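Local coordinates for protein dihydroorotase (Campylobacter jejuni subsp. jejuni, PDB 3PNU) that probably catalyses the reversible, zinc-dependent cyclisation of carbamoyl aspartate to dihydroorotate in de novo pyrimidine synthesis, at residues Ser167-Ala170 / Lys171-Glu174; Leu302-Phe305 / Leu306-Thr310. One frame throughout, in Å; residues are numbered along the deposited sequence.

Contact 1 (Ser167-Ala170 / Lys171-Glu174)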
ATOM      1  N   SER A 167       0.514   8.344 -13.801  1.00 30.08           N
ATOM      2  CA  SER A 167       0.013   8.221 -15.160  1.00 32.43           C
ATOM      3  C   SER A 167      -0.974   9.320 -15.493  1.00 32.70           C
ATOM      4  O   SER A 167      -0.986   9.798 -16.609  1.00 33.12           O
ATOM      5  CB  SER A 167      -0.615   6.867 -15.402  1.00 32.81           C
ATOM      6  OG  SER A 167       0.399   5.879 -15.383  1.00 38.53           O
ATOM      7  N   ASN A 168      -1.790   9.739 -14.531  1.00 32.56           N
ATOM      8  CA  ASN A 168      -2.745  10.803 -14.808  1.00 32.82           C
ATOM      9  C   ASN A 168      -2.053  12.147 -14.948  1.00 32.53           C
ATOM     10  O   ASN A 168      -2.627  13.090 -15.505  1.00 33.07           O
ATOM     11  CB  ASN A 168      -3.865  10.868 -13.738  1.00 32.82           C
ATOM     12  CG  ASN A 168      -4.690   9.598 -13.683  1.00 29.79           C
ATOM     13  OD1 ASN A 168      -4.520   8.707 -14.502  1.00 30.70           O
ATOM     14  ND2 ASN A 168      -5.571   9.508 -12.711  1.00 29.98           N
ATOM     15  N   PHE A 169      -0.826  12.249 -14.448  1.00 32.41           N
ATOM     16  CA  PHE A 169      -0.078  13.503 -14.541  1.00 31.56           C
ATOM     17  C   PHE A 169       0.552  13.663 -15.947  1.00 32.62           C
ATOM     18  O   PHE A 169       1.020  14.723 -16.313  1.00 29.88           O
ATOM     19  CB  PHE A 169       0.999  13.560 -13.472  1.00 31.45           C
ATOM     20  CG  PHE A 169       1.504  14.945 -13.218  1.00 32.79           C
ATOM     21  CD1 PHE A 169       0.897  15.741 -12.262  1.00 30.67           C
ATOM     22  CD2 PHE A 169       2.546  15.463 -13.951  1.00 33.65           C
ATOM     23  CE1 PHE A 169       1.341  17.023 -12.037  1.00 36.34           C
ATOM     24  CE2 PHE A 169       2.994  16.747 -13.737  1.00 35.39           C
ATOM     25  CZ  PHE A 169       2.397  17.532 -12.783  1.00 36.19           C
ATOM     26  N   ALA A 170       0.543  12.590 -16.729  1.00 33.44           N
ATOM     27  CA  ALA A 170       1.121  12.604 -18.063  1.00 34.88           C
ATOM     28  C   ALA A 170       0.573  13.725 -18.954  1.00 36.62           C
ATOM     29  O   ALA A 170       1.333  14.386 -19.668  1.00 39.32           O
ATOM     30  CB  ALA A 170       0.903  11.242 -18.734  1.00 33.60           C
ATOM     31  N   LYS A 171      -0.734  13.947 -18.911  1.00 36.51           N
ATOM     32  CA  LYS A 171      -1.364  14.971 -19.764  1.00 36.11           C
ATOM     33  C   LYS A 171      -0.839  16.333 -19.390  1.00 35.43           C
ATOM     34  O   LYS A 171      -0.735  17.186 -20.249  1.00 37.50           O
ATOM     35  CB  LYS A 171      -2.909  14.945 -19.659  1.00 34.93           C
ATOM     36  CG  LYS A 171      -3.447  15.390 -18.287  1.00 37.34           C
ATOM     37  CD  LYS A 171      -4.827  14.760 -17.981  1.00 43.49           C
ATOM     38  CE  LYS A 171      -5.127  14.815 -16.497  1.00 46.08           C
ATOM     39  NZ  LYS A 171      -5.955  13.678 -16.079  1.00 49.30           N
ATOM     40  N   ILE A 172      -0.509  16.540 -18.116  1.00 33.01           N
ATOM     41  CA  ILE A 172       0.056  17.813 -17.690  1.00 33.10           C
ATOM     42  C   ILE A 172       1.476  18.016 -18.266  1.00 34.49           C
ATOM     43  O   ILE A 172       1.754  19.032 -18.895  1.00 35.46           O
ATOM     44  CB  ILE A 172       0.062  17.939 -16.177  1.00 32.84           C
ATOM     45  CG1 ILE A 172      -1.385  17.948 -15.675  1.00 31.67           C
ATOM     46  CG2 ILE A 172       0.789  19.216 -15.749  1.00 30.24           C
ATOM     47  CD1 ILE A 172      -1.514  17.904 -14.202  1.00 37.32           C
ATOM     48  N   TYR A 173       2.376  17.062 -18.059  1.00 34.77           N
ATOM     49  CA  TYR A 173       3.700  17.162 -18.650  1.00 34.93           C
ATOM     50  C   TYR A 173       3.623  17.391 -20.158  1.00 36.99           C
ATOM     51  O   TYR A 173       4.467  18.055 -20.737  1.00 37.14           O
ATOM     52  CB  TYR A 173       4.494  15.864 -18.489  1.00 32.62           C
ATOM     53  CG  TYR A 173       5.142  15.663 -17.184  1.00 32.81           C
ATOM     54  CD1 TYR A 173       5.955  16.667 -16.624  1.00 33.35           C
ATOM     55  CD2 TYR A 173       5.043  14.448 -16.512  1.00 28.06           C
ATOM     56  CE1 TYR A 173       6.585  16.479 -15.427  1.00 29.10           C
ATOM     57  CE2 TYR A 173       5.710  14.248 -15.297  1.00 29.97           C
ATOM     58  CZ  TYR A 173       6.465  15.261 -14.763  1.00 25.85           C
ATOM     59  OH  TYR A 173       7.116  15.077 -13.567  1.00 31.24           O
ATOM     60  N   GLU A 174       2.629  16.791 -20.787  1.00 39.41           N
ATOM     61  CA  GLU A 174       2.483  16.892 -22.214  1.00 41.90           C
ATOM     62  C   GLU A 174       2.102  18.321 -22.619  1.00 42.49           C
ATOM     63  O   GLU A 174       2.682  18.867 -23.558  1.00 42.57           O
ATOM     64  CB  GLU A 174       1.464  15.859 -22.713  1.00 42.64           C
ATOM     65  CG  GLU A 174       1.479  15.672 -24.217  1.00 47.26           C
ATOM     66  CD  GLU A 174       0.766  14.410 -24.688  1.00 50.62           C
ATOM     67  OE1 GLU A 174      -0.016  13.827 -23.900  1.00 53.30           O
ATOM     68  OE2 GLU A 174       1.000  14.010 -25.854  1.00 51.79           O
TER
HETATM   69  O   HOH W   1      -2.330  11.656 -18.084  1.00 38.30           O
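F169 CG stands opposite its backbone N (chi1 -162°), which carries the ring alongside the following turn, to I172 and Y173. Y173 has CG beside its own backbone N, chi1 -81°, which turns its ring back toward F169. The two rings form an edge-to-face (T-shaped) pair. The CD2-CE2 edge of F169 points at the face of Y173, with centroids 4.9 Å apart and planes at 73°. F169 CE2 sits over the centre of the Y173 ring. I172 takes one face of F169: I172 CD1 makes a CH-pi contact 4.0 Å from the ring centroid, displaced toward the rim near F169 CD1 and F169 CE1.

Backbone bonds join the same part of the chain. Y173 N bonds to F169 O at 3.2 Å, and E174 N to A170 O at 3.0 Å. These two bonds, each four residues long, lie at the start of helix 170-179. I172 N adds a weak bond to F169 O. A water stands between S167 O (2.7 Å, donating) and K171 N (2.9 Å, accepting), in place of a direct bond. Further out, N168 ND2 bonds to D160 and E174 OE2 to Y202.

The aromatic pair faces the barrel. Both rings touch V154 of strand 152-154, while Y173 also reaches I185 and M187 of strand 185-187 and, with A170, packs on helix 193-201.

Contact 2 (Leu302-Phe305 / Leu306-Thr310)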
ATOM      1  N   LEU A 302      26.333   2.135 -16.922  1.00 46.01           N
ATOM      2  CA  LEU A 302      26.211   2.641 -15.562  1.00 45.99           C
ATOM      3  C   LEU A 302      26.825   4.055 -15.494  1.00 45.73           C
ATOM      4  O   LEU A 302      26.282   4.970 -14.849  1.00 44.83           O
ATOM      5  CB  LEU A 302      26.890   1.709 -14.563  1.00 45.27           C
ATOM      6  CG  LEU A 302      26.949   2.210 -13.114  1.00 49.13           C
ATOM      7  CD1 LEU A 302      25.605   2.765 -12.657  1.00 50.37           C
ATOM      8  CD2 LEU A 302      27.429   1.104 -12.151  1.00 47.46           C
ATOM      9  N   GLN A 303      27.954   4.217 -16.176  1.00 45.18           N
ATOM     10  CA  GLN A 303      28.673   5.490 -16.216  1.00 44.74           C
ATOM     11  C   GLN A 303      27.810   6.542 -16.897  1.00 42.97           C
ATOM     12  O   GLN A 303      27.886   7.714 -16.555  1.00 44.28           O
ATOM     13  CB  GLN A 303      30.035   5.314 -16.930  1.00 44.04           C
ATOM     14  CG  GLN A 303      30.850   6.595 -17.123  1.00 43.07           C
ATOM     15  CD  GLN A 303      31.180   7.323 -15.824  1.00 43.46           C
ATOM     16  OE1 GLN A 303      31.505   6.712 -14.801  1.00 42.95           O
ATOM     17  NE2 GLN A 303      31.123   8.648 -15.877  1.00 42.92           N
ATOM     18  N   LYS A 304      27.005   6.121 -17.868  1.00 42.91           N
ATOM     19  CA  LYS A 304      26.075   7.025 -18.553  1.00 43.73           C
ATOM     20  C   LYS A 304      24.905   7.449 -17.651  1.00 42.90           C
ATOM     21  O   LYS A 304      24.561   8.639 -17.552  1.00 44.88           O
ATOM     22  CB  LYS A 304      25.498   6.356 -19.797  1.00 45.10           C
ATOM     23  CG  LYS A 304      26.354   6.423 -21.078  1.00 48.25           C
ATOM     24  CD  LYS A 304      25.786   5.457 -22.121  1.00 51.82           C
ATOM     25  CE  LYS A 304      26.389   5.592 -23.510  1.00 56.92           C
ATOM     26  NZ  LYS A 304      25.789   6.723 -24.298  1.00 63.04           N
ATOM     27  N   PHE A 305      24.311   6.466 -16.992  1.00 40.71           N
ATOM     28  CA  PHE A 305      23.160   6.666 -16.134  1.00 40.28           C
ATOM     29  C   PHE A 305      23.486   7.531 -14.918  1.00 40.57           C
ATOM     30  O   PHE A 305      22.701   8.406 -14.551  1.00 39.95           O
ATOM     31  CB  PHE A 305      22.582   5.289 -15.758  1.00 41.08           C
ATOM     32  CG  PHE A 305      21.395   5.338 -14.831  1.00 40.51           C
ATOM     33  CD1 PHE A 305      20.246   6.025 -15.185  1.00 38.13           C
ATOM     34  CD2 PHE A 305      21.417   4.649 -13.625  1.00 36.16           C
ATOM     35  CE1 PHE A 305      19.163   6.060 -14.336  1.00 40.03           C
ATOM     36  CE2 PHE A 305      20.329   4.674 -12.782  1.00 36.87           C
ATOM     37  CZ  PHE A 305      19.199   5.382 -13.137  1.00 36.19           C
ATOM     38  N   LEU A 306      24.657   7.307 -14.320  1.00 41.14           N
ATOM     39  CA  LEU A 306      25.102   8.056 -13.147  1.00 40.25           C
ATOM     40  C   LEU A 306      25.800   9.366 -13.429  1.00 39.49           C
ATOM     41  O   LEU A 306      25.926  10.201 -12.525  1.00 38.11           O
ATOM     42  CB  LEU A 306      26.113   7.227 -12.352  1.00 41.66           C
ATOM     43  CG  LEU A 306      25.699   6.362 -11.193  1.00 41.54           C
ATOM     44  CD1 LEU A 306      26.916   5.563 -10.746  1.00 42.52           C
ATOM     45  CD2 LEU A 306      25.177   7.261 -10.059  1.00 41.93           C
ATOM     46  N   SER A 307      26.297   9.554 -14.646  1.00 39.23           N
ATOM     47  CA  SER A 307      27.070  10.757 -14.895  1.00 38.25           C
ATOM     48  C   SER A 307      27.082  11.349 -16.287  1.00 37.67           C
ATOM     49  O   SER A 307      26.796  12.540 -16.427  1.00 36.43           O
ATOM     50  CB  SER A 307      28.521  10.495 -14.483  1.00 38.54           C
ATOM     51  OG  SER A 307      29.257  11.697 -14.381  1.00 37.66           O
ATOM     52  N   ASP A 308      27.416  10.558 -17.305  1.00 36.17           N
ATOM     53  CA  ASP A 308      27.558  11.124 -18.662  1.00 37.38           C
ATOM     54  C   ASP A 308      26.277  11.717 -19.255  1.00 36.66           C
ATOM     55  O   ASP A 308      26.343  12.706 -19.998  1.00 36.46           O
ATOM     56  CB  ASP A 308      28.159  10.115 -19.668  1.00 38.21           C
ATOM     57  CG  ASP A 308      29.488   9.521 -19.208  1.00 39.75           C
ATOM     58  OD1 ASP A 308      29.999   9.873 -18.134  1.00 43.72           O
ATOM     59  OD2 ASP A 308      30.022   8.673 -19.938  1.00 49.59           O
ATOM     60  N   ASN A 309      25.127  11.123 -18.954  1.00 36.10           N
ATOM     61  CA  ASN A 309      23.872  11.628 -19.496  1.00 36.73           C
ATOM     62  C   ASN A 309      23.610  13.023 -18.963  1.00 36.71           C
ATOM     63  O   ASN A 309      23.319  13.950 -19.718  1.00 36.44           O
ATOM     64  CB  ASN A 309      22.691  10.702 -19.182  1.00 36.39           C
ATOM     65  CG  ASN A 309      22.788   9.354 -19.896  1.00 38.72           C
ATOM     66  OD1 ASN A 309      23.758   9.094 -20.597  1.00 36.10           O
ATOM     67  ND2 ASN A 309      21.771   8.485 -19.708  1.00 34.60           N
ATOM     68  N   THR A 310      23.721  13.173 -17.651  1.00 36.92           N
ATOM     69  CA  THR A 310      23.524  14.461 -17.044  1.00 37.09           C
ATOM     70  C   THR A 310      24.546  15.433 -17.611  1.00 37.41           C
ATOM     71  O   THR A 310      24.193  16.524 -18.022  1.00 37.03           O
ATOM     72  CB  THR A 310      23.718  14.403 -15.537  1.00 37.35           C
ATOM     73  OG1 THR A 310      22.706  13.574 -14.957  1.00 39.20           O
ATOM     74  CG2 THR A 310      23.647  15.788 -14.939  1.00 35.02           C
TER
HETATM   75  O   HOH W   2      23.739  10.917 -15.267  1.00 48.10           O
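Q303 and D308 meet through a side-chain hydrogen bond five residues apart. Q303 NE2 donates to D308 OD1 at 2.8 Å and 167°, on the syn side of the carboxylate. The donor lies 30° out of the carboxylate plane. The acceptor lies close to the amide plane. The Q303 chain starts extended and then bends at chi2, 58°, which carries the amide across to D308. L302 and L306 lie side by side and point the same way, CD1 to CD1 at 3.6 Å.

Behind these side chains lie the helix backbone bonds. L306 N bonds to L302 O at 2.9 Å, an ordinary alpha-helical step. The helix then widens into a pi-type turn. D308 N reaches back five residues to Q303 O at 3.0 Å, and N309 N does the same to K304 O at 2.9 Å. S307 N gives Q303 O a second, weak bond. A water lies 2.8 Å from F305 O and hydrogen-bonds T310 OG1.

A second shell holds the polar ends. K28 N, in strand 25-28, bonds to Q303 OE1, N29 O takes S307 OG, and N309 ND2 serves V256 O and G252 O. This part of helix 299-314 sits against strands 256-258 and 31-35: F305 bonds through its backbone to F258 and L306 to L31. On another flank, L302 and L306 pack on helix 285-296.

Overall arrangement
From the N terminus, contact 1 comes first and contact 2 follows well over a hundred residues later. Each is local, so neither closes a long loop, and the two neither nest nor cross. Contact 1 lies where the loop after strand 152-154 runs into helix 170-179. Contact 2 lies within helix 299-314. Their centres are 26 Å apart and their nearest atoms about 15 Å, so they do not meet. Both belong to the TIM barrel fold of this amidohydrolase. Contact 1 ties its helix to strands 152-154 and 185-187. Contact 2 joins its helix to strands 25-28, 31-35 and 256-258 and to helix 285-296. The two zinc ions are bound in this barrel.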